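Local coordinates for protein adenosine deaminase (Burkholderia ambifaria, PDB 4GXW) that binds a zinc ion and, as a member of the adenosine and AMP deaminase family, probably removes an amino group from a purine by hydrolysis, at residues 24-29 with 313-318; 46-51 with 58-63; 65-70 with 303-308; 239-244 with 266-271. One frame throughout, in Å; residues are numbered along the deposited sequence.

Contact 1: 24-29 with 313-318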
loop_
_atom_site.group_PDB
_atom_site.type_symbol
_atom_site.label_atom_id
_atom_site.label_comp_id
_atom_site.label_asym_id
_atom_site.label_seq_id
_atom_site.Cartn_x
_atom_site.Cartn_y
_atom_site.Cartn_z
ATOM N N ALA A 24 17.484 11.211 -7.860
ATOM C CA ALA A 24 16.733 12.023 -8.805
ATOM C C ALA A 24 15.917 11.117 -9.728
ATOM O O ALA A 24 14.763 11.426 -10.042
ATOM C CB ALA A 24 17.674 12.916 -9.615
ATOM N N PHE A 25 16.516 10.000 -10.152
ATOM C CA PHE A 25 15.822 9.014 -10.984
ATOM C C PHE A 25 14.606 8.443 -10.264
ATOM O O PHE A 25 13.508 8.457 -10.799
ATOM C CB PHE A 25 16.780 7.893 -11.417
ATOM C CG PHE A 25 16.107 6.758 -12.142
ATOM C CD1 PHE A 25 15.792 6.862 -13.489
ATOM C CD2 PHE A 25 15.794 5.586 -11.474
ATOM C CE1 PHE A 25 15.169 5.817 -14.159
ATOM C CE2 PHE A 25 15.175 4.540 -12.135
ATOM C CZ PHE A 25 14.859 4.654 -13.479
ATOM N N PHE A 26 14.798 7.957 -9.042
ATOM C CA PHE A 26 13.688 7.320 -8.331
ATOM C C PHE A 26 12.566 8.311 -8.057
ATOM O O PHE A 26 11.386 7.957 -8.114
ATOM C CB PHE A 26 14.170 6.670 -7.027
ATOM C CG PHE A 26 15.162 5.560 -7.241
ATOM C CD1 PHE A 26 14.874 4.517 -8.112
ATOM C CD2 PHE A 26 16.396 5.578 -6.603
ATOM C CE1 PHE A 26 15.787 3.504 -8.334
ATOM C CE2 PHE A 26 17.313 4.557 -6.812
ATOM C CZ PHE A 26 17.006 3.523 -7.682
ATOM N N HIS A 27 12.940 9.552 -7.770
ATOM C CA HIS A 27 11.967 10.606 -7.529
ATOM C C HIS A 27 11.144 10.959 -8.766
ATOM O O HIS A 27 9.926 11.120 -8.669
ATOM C CB HIS A 27 12.650 11.860 -6.967
ATOM C CG HIS A 27 11.681 12.925 -6.557
ATOM N ND1 HIS A 27 11.170 13.010 -5.279
ATOM C CD2 HIS A 27 11.096 13.920 -7.265
ATOM C CE1 HIS A 27 10.323 14.023 -5.213
ATOM N NE2 HIS A 27 10.256 14.587 -6.406
ATOM N N ALA A 28 11.817 11.085 -9.910
ATOM C CA ALA A 28 11.180 11.504 -11.156
ATOM C C ALA A 28 10.267 10.438 -11.765
ATOM O O ALA A 28 9.365 10.758 -12.541
ATOM C CB ALA A 28 12.235 11.924 -12.165
ATOM N N LEU A 29 10.517 9.172 -11.427
ATOM C CA LEU A 29 9.735 8.052 -11.958
ATOM C C LEU A 29 8.244 8.281 -11.780
ATOM O O LEU A 29 7.784 8.522 -10.669
ATOM C CB LEU A 29 10.083 6.749 -11.227
ATOM C CG LEU A 29 11.393 6.016 -11.488
ATOM C CD1 LEU A 29 11.380 4.661 -10.804
ATOM C CD2 LEU A 29 11.617 5.871 -12.979
ATOM N N ALA A 313 10.676 3.666 -1.573
ATOM C CA ALA A 313 10.242 2.294 -1.787
ATOM C C ALA A 313 10.793 1.737 -3.097
ATOM O O ALA A 313 11.284 0.610 -3.145
ATOM C CB ALA A 313 8.714 2.195 -1.732
ATOM N N TRP A 314 10.743 2.554 -4.145
ATOM C CA TRP A 314 11.333 2.197 -5.426
ATOM C C TRP A 314 12.861 2.036 -5.325
ATOM O O TRP A 314 13.431 1.074 -5.845
ATOM C CB TRP A 314 10.903 3.216 -6.505
ATOM C CG TRP A 314 9.500 2.953 -6.918
ATOM C CD1 TRP A 314 8.367 3.343 -6.268
ATOM C CD2 TRP A 314 9.072 2.155 -8.032
ATOM N NE1 TRP A 314 7.255 2.859 -6.923
ATOM C CE2 TRP A 314 7.663 2.124 -8.004
ATOM C CE3 TRP A 314 9.743 1.477 -9.053
ATOM C CZ2 TRP A 314 6.913 1.435 -8.962
ATOM C CZ3 TRP A 314 9.000 0.796 -9.999
ATOM C CH2 TRP A 314 7.600 0.780 -9.946
ATOM N N GLU A 315 13.511 2.960 -4.622
ATOM C CA GLU A 315 14.955 2.881 -4.401
ATOM C C GLU A 315 15.369 1.537 -3.781
ATOM O O GLU A 315 16.319 0.904 -4.244
ATOM C CB GLU A 315 15.413 4.031 -3.503
ATOM C CG GLU A 315 16.866 3.915 -3.062
ATOM C CD GLU A 315 17.300 5.045 -2.152
ATOM O OE1 GLU A 315 16.728 6.152 -2.261
ATOM O OE2 GLU A 315 18.217 4.832 -1.318
ATOM N N LEU A 316 14.639 1.096 -2.753
ATOM C CA LEU A 316 14.977 -0.152 -2.066
ATOM C C LEU A 316 14.984 -1.365 -2.992
ATOM O O LEU A 316 15.802 -2.271 -2.830
ATOM C CB LEU A 316 14.025 -0.402 -0.891
ATOM C CG LEU A 316 14.203 0.509 0.323
ATOM C CD1 LEU A 316 13.126 0.221 1.363
ATOM C CD2 LEU A 316 15.595 0.357 0.926
ATOM N N MET A 317 14.069 -1.394 -3.955
ATOM C CA MET A 317 14.038 -2.501 -4.910
ATOM C C MET A 317 15.366 -2.624 -5.665
ATOM O O MET A 317 15.857 -3.728 -5.917
ATOM C CB MET A 317 12.887 -2.320 -5.900
ATOM C CG MET A 317 11.532 -2.171 -5.245
ATOM S SD MET A 317 10.994 -3.610 -4.295
ATOM C CE MET A 317 10.433 -4.692 -5.596
ATOM N N PHE A 318 15.939 -1.473 -6.003
ATOM C CA PHE A 318 17.213 -1.374 -6.705
ATOM C C PHE A 318 18.413 -1.535 -5.762
ATOM O O PHE A 318 19.365 -2.248 -6.078
ATOM C CB PHE A 318 17.261 -0.021 -7.428
ATOM C CG PHE A 318 18.527 0.230 -8.207
ATOM C CD1 PHE A 318 18.624 -0.149 -9.538
ATOM C CD2 PHE A 318 19.605 0.880 -7.621
ATOM C CE1 PHE A 318 19.784 0.096 -10.262
ATOM C CE2 PHE A 318 20.763 1.129 -8.340
ATOM C CZ PHE A 318 20.851 0.731 -9.659
#

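Contact 2: 46-51 with 58-63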
loop_
_atom_site.group_PDB
_atom_site.type_symbol
_atom_site.label_atom_id
_atom_site.label_comp_id
_atom_site.label_asym_id
_atom_site.label_seq_id
_atom_site.Cartn_x
_atom_site.Cartn_y
_atom_site.Cartn_z
ATOM N N THR A 46 0.496 16.229 12.221
ATOM C CA THR A 46 -0.960 16.149 12.182
ATOM C C THR A 46 -1.476 15.226 13.288
ATOM O O THR A 46 -2.509 15.499 13.900
ATOM C CB THR A 46 -1.460 15.714 10.795
ATOM O OG1 THR A 46 -1.068 16.713 9.849
ATOM C CG2 THR A 46 -2.973 15.570 10.780
ATOM N N PHE A 47 -0.731 14.152 13.549
ATOM C CA PHE A 47 -1.021 13.248 14.664
ATOM C C PHE A 47 -1.019 14.047 15.974
ATOM O O PHE A 47 -1.922 13.902 16.805
ATOM C CB PHE A 47 0.016 12.117 14.695
ATOM C CG PHE A 47 -0.408 10.903 15.491
ATOM C CD1 PHE A 47 -0.367 10.910 16.877
ATOM C CD2 PHE A 47 -0.803 9.738 14.846
ATOM C CE1 PHE A 47 -0.746 9.786 17.607
ATOM C CE2 PHE A 47 -1.181 8.614 15.570
ATOM C CZ PHE A 47 -1.151 8.639 16.947
ATOM N N VAL A 48 -0.008 14.898 16.145
ATOM C CA VAL A 48 0.080 15.789 17.302
ATOM C C VAL A 48 -1.140 16.704 17.423
ATOM O O VAL A 48 -1.736 16.811 18.497
ATOM C CB VAL A 48 1.377 16.622 17.246
ATOM C CG1 VAL A 48 1.349 17.755 18.267
ATOM C CG2 VAL A 48 2.575 15.718 17.471
ATOM N N ALA A 49 -1.523 17.341 16.319
ATOM C CA ALA A 49 -2.656 18.265 16.315
ATOM C C ALA A 49 -3.946 17.555 16.692
ATOM O O ALA A 49 -4.742 18.072 17.481
ATOM C CB ALA A 49 -2.798 18.925 14.955
ATOM N N LEU A 50 -4.153 16.372 16.120
ATOM C CA LEU A 50 -5.333 15.578 16.431
ATOM C C LEU A 50 -5.373 15.166 17.905
ATOM O O LEU A 50 -6.418 15.232 18.554
ATOM C CB LEU A 50 -5.389 14.340 15.535
ATOM C CG LEU A 50 -5.666 14.605 14.054
ATOM C CD1 LEU A 50 -5.508 13.319 13.255
ATOM C CD2 LEU A 50 -7.071 15.158 13.894
ATOM N N ALA A 51 -4.228 14.754 18.436
ATOM C CA ALA A 51 -4.138 14.333 19.832
ATOM C C ALA A 51 -4.438 15.482 20.794
ATOM O O ALA A 51 -5.168 15.319 21.778
ATOM C CB ALA A 51 -2.767 13.751 20.116
ATOM N N ILE A 58 -2.575 10.353 25.222
ATOM C CA ILE A 58 -1.315 10.081 24.549
ATOM C C ILE A 58 -0.492 11.370 24.590
ATOM O O ILE A 58 -0.859 12.362 23.956
ATOM C CB ILE A 58 -1.545 9.693 23.066
ATOM C CG1 ILE A 58 -2.614 8.603 22.932
ATOM C CG2 ILE A 58 -0.248 9.241 22.416
ATOM C CD1 ILE A 58 -3.204 8.491 21.542
ATOM N N GLU A 59 0.606 11.369 25.344
ATOM C CA GLU A 59 1.444 12.564 25.443
ATOM C C GLU A 59 2.470 12.616 24.317
ATOM O O GLU A 59 2.642 11.636 23.583
ATOM C CB GLU A 59 2.136 12.651 26.810
ATOM C CG GLU A 59 3.287 11.666 27.031
ATOM C CD GLU A 59 2.820 10.249 27.314
ATOM O OE1 GLU A 59 1.596 9.997 27.274
ATOM O OE2 GLU A 59 3.680 9.381 27.578
ATOM N N ARG A 60 3.144 13.759 24.191
ATOM C CA ARG A 60 4.144 13.970 23.143
ATOM C C ARG A 60 5.124 12.809 23.003
ATOM O O ARG A 60 5.541 12.489 21.897
ATOM C CB ARG A 60 4.925 15.273 23.361
ATOM C CG ARG A 60 4.653 16.363 22.315
ATOM C CD ARG A 60 4.455 15.782 20.913
ATOM N NE ARG A 60 5.649 15.851 20.073
ATOM C CZ ARG A 60 5.914 16.850 19.236
ATOM N NH1 ARG A 60 7.019 16.832 18.501
ATOM N NH2 ARG A 60 5.074 17.872 19.135
ATOM N N ALA A 61 5.473 12.171 24.119
ATOM C CA ALA A 61 6.420 11.056 24.099
ATOM C C ALA A 61 5.785 9.693 23.784
ATOM O O ALA A 61 6.464 8.784 23.305
ATOM C CB ALA A 61 7.203 10.993 25.407
ATOM N N GLU A 62 4.493 9.546 24.063
ATOM C CA GLU A 62 3.784 8.320 23.710
ATOM C C GLU A 62 3.545 8.325 22.204
ATOM O O GLU A 62 3.466 7.273 21.570
ATOM C CB GLU A 62 2.456 8.215 24.464
ATOM C CG GLU A 62 2.389 7.109 25.504
ATOM C CD GLU A 62 1.152 7.211 26.376
ATOM O OE1 GLU A 62 0.071 7.531 25.845
ATOM O OE2 GLU A 62 1.262 6.995 27.603
ATOM N N ILE A 63 3.454 9.525 21.635
ATOM C CA ILE A 63 3.317 9.697 20.192
ATOM C C ILE A 63 4.598 9.273 19.474
ATOM O O ILE A 63 4.581 8.927 18.292
ATOM C CB ILE A 63 2.966 11.169 19.847
ATOM C CG1 ILE A 63 1.551 11.498 20.330
ATOM C CG2 ILE A 63 3.068 11.442 18.345
ATOM C CD1 ILE A 63 1.199 12.969 20.244
#

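Contact 3: 65-70 with 303-308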
loop_
_atom_site.group_PDB
_atom_site.type_symbol
_atom_site.label_atom_id
_atom_site.label_comp_id
_atom_site.label_asym_id
_atom_site.label_seq_id
_atom_site.Cartn_x
_atom_site.Cartn_y
_atom_site.Cartn_z
ATOM N N ALA A 65 6.953 6.806 20.506
ATOM C CA ALA A 65 7.125 5.363 20.414
ATOM C C ALA A 65 6.250 4.877 19.261
ATOM O O ALA A 65 6.575 3.895 18.589
ATOM C CB ALA A 65 6.737 4.684 21.713
ATOM N N PHE A 66 5.139 5.582 19.046
ATOM C CA PHE A 66 4.250 5.327 17.914
ATOM C C PHE A 66 4.982 5.526 16.586
ATOM O O PHE A 66 4.814 4.740 15.652
ATOM C CB PHE A 66 3.025 6.252 17.968
ATOM C CG PHE A 66 1.912 5.757 18.856
ATOM C CD1 PHE A 66 1.845 4.424 19.235
ATOM C CD2 PHE A 66 0.924 6.628 19.302
ATOM C CE1 PHE A 66 0.815 3.971 20.047
ATOM C CE2 PHE A 66 -0.107 6.179 20.113
ATOM C CZ PHE A 66 -0.159 4.850 20.486
ATOM N N TYR A 67 5.797 6.577 16.509
ATOM C CA TYR A 67 6.501 6.930 15.272
ATOM C C TYR A 67 7.949 6.444 15.203
ATOM O O TYR A 67 8.631 6.658 14.200
ATOM C CB TYR A 67 6.437 8.444 15.019
ATOM C CG TYR A 67 5.155 8.876 14.331
ATOM C CD1 TYR A 67 3.986 9.059 15.056
ATOM C CD2 TYR A 67 5.113 9.082 12.956
ATOM C CE1 TYR A 67 2.813 9.446 14.437
ATOM C CE2 TYR A 67 3.941 9.472 12.321
ATOM C CZ TYR A 67 2.791 9.646 13.069
ATOM O OH TYR A 67 1.614 10.024 12.467
ATOM N N ALA A 68 8.413 5.789 16.262
ATOM C CA ALA A 68 9.747 5.197 16.257
ATOM C C ALA A 68 9.764 3.933 15.403
ATOM O O ALA A 68 8.926 3.047 15.573
ATOM C CB ALA A 68 10.200 4.885 17.674
ATOM N N ARG A 69 10.724 3.863 14.486
ATOM C CA ARG A 69 10.848 2.732 13.576
ATOM C C ARG A 69 12.209 2.064 13.762
ATOM O O ARG A 69 13.214 2.508 13.198
ATOM C CB ARG A 69 10.662 3.204 12.132
ATOM C CG ARG A 69 10.693 2.102 11.092
ATOM C CD ARG A 69 9.532 1.144 11.263
ATOM N NE ARG A 69 9.438 0.230 10.130
ATOM C CZ ARG A 69 8.499 -0.701 9.993
ATOM N NH1 ARG A 69 7.565 -0.847 10.922
ATOM N NH2 ARG A 69 8.491 -1.482 8.918
ATOM N N GLY A 70 12.228 0.996 14.557
ATOM C CA GLY A 70 13.467 0.356 14.972
ATOM C C GLY A 70 13.941 -0.782 14.085
ATOM O O GLY A 70 13.371 -1.027 13.022
ATOM N N PRO A 303 3.412 4.729 4.989
ATOM C CA PRO A 303 4.595 5.544 4.682
ATOM C C PRO A 303 5.128 6.354 5.860
ATOM O O PRO A 303 6.341 6.433 6.033
ATOM C CB PRO A 303 4.120 6.459 3.540
ATOM C CG PRO A 303 2.621 6.409 3.618
ATOM C CD PRO A 303 2.301 5.029 4.070
ATOM N N THR A 304 4.261 6.947 6.670
ATOM C CA THR A 304 4.781 7.794 7.741
ATOM C C THR A 304 5.227 6.990 8.958
ATOM O O THR A 304 6.077 7.444 9.723
ATOM C CB THR A 304 3.786 8.873 8.166
ATOM O OG1 THR A 304 2.576 8.243 8.597
ATOM C CG2 THR A 304 3.511 9.828 7.013
ATOM N N LEU A 305 4.662 5.800 9.135
ATOM C CA LEU A 305 5.025 4.944 10.264
ATOM C C LEU A 305 6.221 4.046 9.938
ATOM O O LEU A 305 7.022 3.730 10.818
ATOM C CB LEU A 305 3.831 4.096 10.698
ATOM C CG LEU A 305 2.610 4.895 11.154
ATOM C CD1 LEU A 305 1.469 3.977 11.551
ATOM C CD2 LEU A 305 2.954 5.827 12.301
ATOM N N HIS A 306 6.344 3.647 8.677
ATOM C CA HIS A 306 7.494 2.872 8.209
ATOM C C HIS A 306 8.669 3.775 7.844
ATOM O O HIS A 306 9.759 3.283 7.563
ATOM C CB HIS A 306 7.133 2.047 6.972
ATOM C CG HIS A 306 6.320 0.822 7.262
ATOM N ND1 HIS A 306 6.207 -0.212 6.355
ATOM C CD2 HIS A 306 5.578 0.467 8.335
ATOM C CE1 HIS A 306 5.428 -1.151 6.863
ATOM N NE2 HIS A 306 5.034 -0.767 8.063
ATOM N N LYS A 307 8.439 5.086 7.833
ATOM C CA LYS A 307 9.453 6.059 7.415
ATOM C C LYS A 307 9.955 5.773 6.005
ATOM O O LYS A 307 11.167 5.741 5.754
ATOM C CB LYS A 307 10.636 6.094 8.390
ATOM C CG LYS A 307 10.266 6.463 9.820
ATOM C CD LYS A 307 11.503 6.453 10.718
ATOM C CE LYS A 307 11.149 6.739 12.170
ATOM N NZ LYS A 307 12.311 6.583 13.091
ATOM N N VAL A 308 9.025 5.571 5.080
ATOM C CA VAL A 308 9.366 5.322 3.687
ATOM C C VAL A 308 8.395 6.058 2.765
ATOM O O VAL A 308 7.180 5.910 2.888
ATOM C CB VAL A 308 9.423 3.787 3.388
ATOM C CG1 VAL A 308 8.062 3.110 3.613
ATOM C CG2 VAL A 308 9.957 3.505 1.985
HETATM O O HOH W 1 6.724 3.066 13.426
HETATM O O HOH W 2 10.570 0.574 7.669
#

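Contact 4: 239-244 with 266-271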
loop_
_atom_site.group_PDB
_atom_site.type_symbol
_atom_site.label_atom_id
_atom_site.label_comp_id
_atom_site.label_asym_id
_atom_site.label_seq_id
_atom_site.Cartn_x
_atom_site.Cartn_y
_atom_site.Cartn_z
ATOM N N VAL A 239 -3.662 -9.140 -5.568
ATOM C CA VAL A 239 -3.283 -9.655 -4.264
ATOM C C VAL A 239 -2.356 -8.684 -3.551
ATOM O O VAL A 239 -1.449 -8.127 -4.164
ATOM C CB VAL A 239 -2.568 -11.027 -4.408
ATOM C CG1 VAL A 239 -2.057 -11.523 -3.072
ATOM C CG2 VAL A 239 -3.497 -12.051 -5.016
ATOM N N ASP A 240 -2.582 -8.485 -2.257
ATOM C CA ASP A 240 -1.679 -7.706 -1.414
ATOM C C ASP A 240 -0.731 -8.608 -0.628
ATOM O O ASP A 240 -1.159 -9.504 0.107
ATOM C CB ASP A 240 -2.464 -6.757 -0.505
ATOM C CG ASP A 240 -3.351 -5.826 -1.299
ATOM O OD1 ASP A 240 -2.824 -5.086 -2.169
ATOM O OD2 ASP A 240 -4.588 -5.868 -1.085
ATOM N N HIS A 241 0.564 -8.359 -0.834
ATOM C CA HIS A 241 1.689 -9.131 -0.295
ATOM C C HIS A 241 1.877 -10.432 -1.081
ATOM O O HIS A 241 2.560 -10.454 -2.108
ATOM C CB HIS A 241 1.586 -9.383 1.216
ATOM C CG HIS A 241 1.579 -8.137 2.055
ATOM N ND1 HIS A 241 2.587 -7.194 2.017
ATOM C CD2 HIS A 241 0.686 -7.698 2.976
ATOM C CE1 HIS A 241 2.315 -6.232 2.884
ATOM N NE2 HIS A 241 1.168 -6.515 3.480
ATOM N N GLY A 242 1.259 -11.509 -0.622
ATOM C CA GLY A 242 1.326 -12.783 -1.312
ATOM C C GLY A 242 2.617 -13.556 -1.167
ATOM O O GLY A 242 2.800 -14.543 -1.865
ATOM N N TYR A 243 3.477 -13.163 -0.228
ATOM C CA TYR A 243 4.876 -13.620 -0.203
ATOM C C TYR A 243 5.056 -15.128 -0.166
ATOM O O TYR A 243 5.933 -15.673 -0.848
ATOM C CB TYR A 243 5.659 -12.981 0.961
ATOM C CG TYR A 243 5.534 -11.486 0.968
ATOM C CD1 TYR A 243 5.899 -10.739 -0.149
ATOM C CD2 TYR A 243 5.028 -10.811 2.068
ATOM C CE1 TYR A 243 5.750 -9.363 -0.168
ATOM C CE2 TYR A 243 4.890 -9.433 2.066
ATOM C CZ TYR A 243 5.243 -8.717 0.938
ATOM O OH TYR A 243 5.086 -7.350 0.887
ATOM N N THR A 244 4.252 -15.809 0.640
ATOM C CA THR A 244 4.459 -17.241 0.824
ATOM C C THR A 244 4.095 -18.083 -0.404
ATOM O O THR A 244 4.341 -19.287 -0.423
ATOM C CB THR A 244 3.726 -17.753 2.067
ATOM O OG1 THR A 244 2.344 -17.403 1.970
ATOM C CG2 THR A 244 4.314 -17.118 3.337
ATOM N N PRO A 266 8.586 -3.442 0.425
ATOM C CA PRO A 266 9.947 -3.757 0.876
ATOM C C PRO A 266 10.136 -3.568 2.378
ATOM O O PRO A 266 10.874 -4.332 3.004
ATOM C CB PRO A 266 10.838 -2.817 0.043
ATOM C CG PRO A 266 9.910 -1.893 -0.698
ATOM C CD PRO A 266 8.569 -2.552 -0.745
ATOM N N THR A 267 9.448 -2.596 2.967
ATOM C CA THR A 267 9.549 -2.360 4.404
ATOM C C THR A 267 8.608 -3.218 5.259
ATOM O O THR A 267 8.368 -2.873 6.416
ATOM C CB THR A 267 9.300 -0.877 4.731
ATOM O OG1 THR A 267 8.030 -0.476 4.197
ATOM C CG2 THR A 267 10.397 -0.018 4.115
ATOM N N ASN A 268 8.085 -4.320 4.714
ATOM C CA ASN A 268 7.198 -5.197 5.480
ATOM C C ASN A 268 7.768 -5.502 6.866
ATOM O O ASN A 268 8.890 -5.991 6.985
ATOM C CB ASN A 268 6.963 -6.492 4.714
ATOM C CG ASN A 268 6.073 -7.466 5.468
ATOM O OD1 ASN A 268 6.548 -8.471 6.000
ATOM N ND2 ASN A 268 4.772 -7.173 5.512
ATOM N N SER A 269 7.006 -5.190 7.914
ATOM C CA SER A 269 7.531 -5.288 9.272
ATOM C C SER A 269 7.848 -6.720 9.676
ATOM O O SER A 269 8.840 -6.964 10.373
ATOM C CB SER A 269 6.558 -4.683 10.284
ATOM O OG SER A 269 6.310 -3.317 10.015
ATOM N N TYR A 270 6.987 -7.655 9.278
ATOM C CA TYR A 270 7.175 -9.048 9.660
ATOM C C TYR A 270 8.550 -9.562 9.243
ATOM O O TYR A 270 9.265 -10.154 10.057
ATOM C CB TYR A 270 6.053 -9.937 9.096
ATOM C CG TYR A 270 6.267 -11.418 9.362
ATOM C CD1 TYR A 270 5.942 -11.993 10.590
ATOM C CD2 TYR A 270 6.805 -12.241 8.380
ATOM C CE1 TYR A 270 6.154 -13.352 10.817
ATOM C CE2 TYR A 270 7.020 -13.585 8.600
ATOM C CZ TYR A 270 6.692 -14.134 9.815
ATOM O OH TYR A 270 6.893 -15.474 10.018
ATOM N N TYR A 271 8.928 -9.352 7.984
ATOM C CA TYR A 271 10.223 -9.861 7.540
ATOM C C TYR A 271 11.404 -9.111 8.150
ATOM O O TYR A 271 12.429 -9.724 8.426
ATOM C CB TYR A 271 10.321 -9.980 6.005
ATOM C CG TYR A 271 9.523 -11.159 5.482
ATOM C CD1 TYR A 271 9.846 -12.458 5.863
ATOM C CD2 TYR A 271 8.439 -10.977 4.631
ATOM C CE1 TYR A 271 9.109 -13.549 5.420
ATOM C CE2 TYR A 271 7.694 -12.062 4.175
ATOM C CZ TYR A 271 8.034 -13.346 4.573
ATOM O OH TYR A 271 7.297 -14.417 4.126
#

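Contact 1: 24-29 with 313-318
The ring of F26 lies over the helical backbone at E315. The CA of E315 is 3.7 Å from the centroid of the F26 ring and 8° off the ring normal. This is a CH-pi contact over the face. E315 CB reinforces it, 3.6 Å from F26 CD2. The CG of E315 points opposite its own N (chi1 172°), and the chain then runs extended. Its methylene groups therefore cross the phenyl ring at about a right angle.

F318 meets the far end of the same ring, with its CB 3.6 Å from F26 CZ. The two phenyl planes are oblique, and their centroids are 5.6 Å apart. L29 CD1 reaches toward the indole of W314, but L29 has two conformers, so this touch is less certain.

The axes of the two short helical segments approach to 9.4 Å, and their directions differ by 130°. One segment belongs to the helix before the first barrel strand, 31-33. The other belongs to helix 310-319, the second helix after the last barrel strand, 295-298. The contact thus joins the helix that leads into the TIM barrel to one that follows its last strand. L328 and F331 of helix 325-338 pack beside it.

The meeting surfaces are apolar. E315 offers its backbone and methylene groups rather than its charge, so the contact rests on dispersion, CH-pi attraction and close fit.

Contact 2: 46-51 with 58-63
The backbones of 46-51 and 58-63 run past each other in opposite senses. V48 lies across from R60, with their CA atoms 7.3 Å apart. A51 lies across from I58, with CA atoms 6.9 Å apart. The first segment is helical throughout. The second starts as loop and passes into helix 62-67.

I63 is the hub of the side-chain contact. Its CG1 points away from its own carbonyl carbon (chi1 -69°), which lays CG1 and CG2 against F47 and carries CD1 on to A51 and V48. The CG2 of I63 lies 3.8 Å from CD1 of F47, and the two side chains run alongside in opposite directions. The CD1 of I63 reaches 4.0 Å from CB of A51 and 4.1 Å from CG2 of V48. I63 thus touches three residues on one side of helix 44-54.

R60 comes in from the exposed side. Its chain bends at chi2 and chi3, and V48 CG2 sits over one face of the guanidinium, 3.7 Å from NH2. R60 also touches a crystal neighbour, which may influence its pose.

Both segments belong to the group of helices inserted between barrel strands 31-33 and 110-117. The ring of F47 also packs on V79, L83 and L87 of helix 77-87.

The chemistry is that of an aliphatic and aromatic interior with one arginine laid over its edge. The two segments are held to each other here by apolar fit, while the charge of R60 stays at the exposed side.

Contact 3: 65-70 with 303-308
F66 touches across with its backbone: its O lies 4.0 Å from L305 CD2. Its ring turns away, to V79 and A82 of helix 77-87.

Y67 comes next. The CD2 methyl of L305 sits over the centre of the Y67 ring, 3.8 Å from the centroid and 13° off the normal, as a CH-pi contact. T304 O approaches the same ring obliquely. The hydroxyls of Y67 and T304 both bond to V42 O, so the two segments share an acceptor. The extended K307 side chain passes close by, with its CE 3.2 Å from Y67 O.

A68 turns its methyl away but offers its O to a water. That water is 2.7 Å from L305 O. It has more acceptors around it than protons to give, so these bonds are probably shared.

The short, weakly bonded helix 303-306 follows the zinc ligand D301, at the C-terminal mouth of the TIM barrel. The side chain of H306 is about 7 Å from the metal and is not a ligand.

R69 reaches into this region. Its CG lies opposite its N, and a bend at chi2 (65°) brings the guanidinium flat onto the H306 ring. The planes are 18° apart and the centres 3.9 Å. A second water accepts from R69 NE at 2.7 Å and donates to H306 O at 2.8 Å. R69 NH1 also bonds to S269 OG, and H306 ND1 to T267 OG1, which limits the rotation of both stacked groups. The CB of R69 packs on the methylene groups of K307.

Contact 4: 239-244 with 266-271
Y243 and Y271 meet as an offset edge-to-face pair. The edge of Y271 points toward the face of Y243, with centroids 5.7 Å apart and planes at 75°. The closest atoms are Y243 CD2 and Y271 CE2, at 3.6 Å. T244 CG2 lies near the Y271 hydroxyl.

N268 lies beside both H241 and Y243. Its ND2 is 3.7 Å from CE1 of H241 and comes in obliquely to that ring. Its CG lies 4.1 Å from CE2 of Y243.

The next shell fixes these groups. H241 ND1 and Y243 OH share a hydrogen bond of 2.7 Å in the plane of the imidazole, and either may be the donor. The same hydroxyl also bonds to V265 N. N268 is the N-cap of helix 269-274. With CG opposite its own N (chi1 179°), its OD1 accepts from Y271 N at 3.2 Å. The N-H...O angle is 158°. One asparagine thus caps the helix and packs its amide beside the histidine.

H241 is not one of the four zinc ligands, but its side chain is about 4 Å from the metal. It meets the ligands H35 and H216 ring to ring. Through H241 the contact borders the metal site.

Further out, D240 bonds to T214 and T263 on the flanking strands. The loop 239-244 leaves strand 238-239. Residues 266-271 come soon after strand 261-264 and lead into helix 269-274. P266 packs on L316 and M317 of helix 310-319.

In the fold
From the N terminus, segment 24-29 comes first, and its partner 313-318 comes after the last barrel strand. Contact 1 therefore closes a loop that holds all the others. Contact 2 closes a short loop among the helices after strand 31-33. Contact 3 opens just after it, on the same helix 62-67, and F47 and I58 pack against Y67 and F66 between them. Contact 3 closes a long loop back to the helix after D301. Contact 4 is nested inside that loop. Contacts 3 and 4 meet through the polar side chains beside the zinc site. None of the loops cross. P266 and V308 reach A313, so contacts 3 and 4 also touch contact 1.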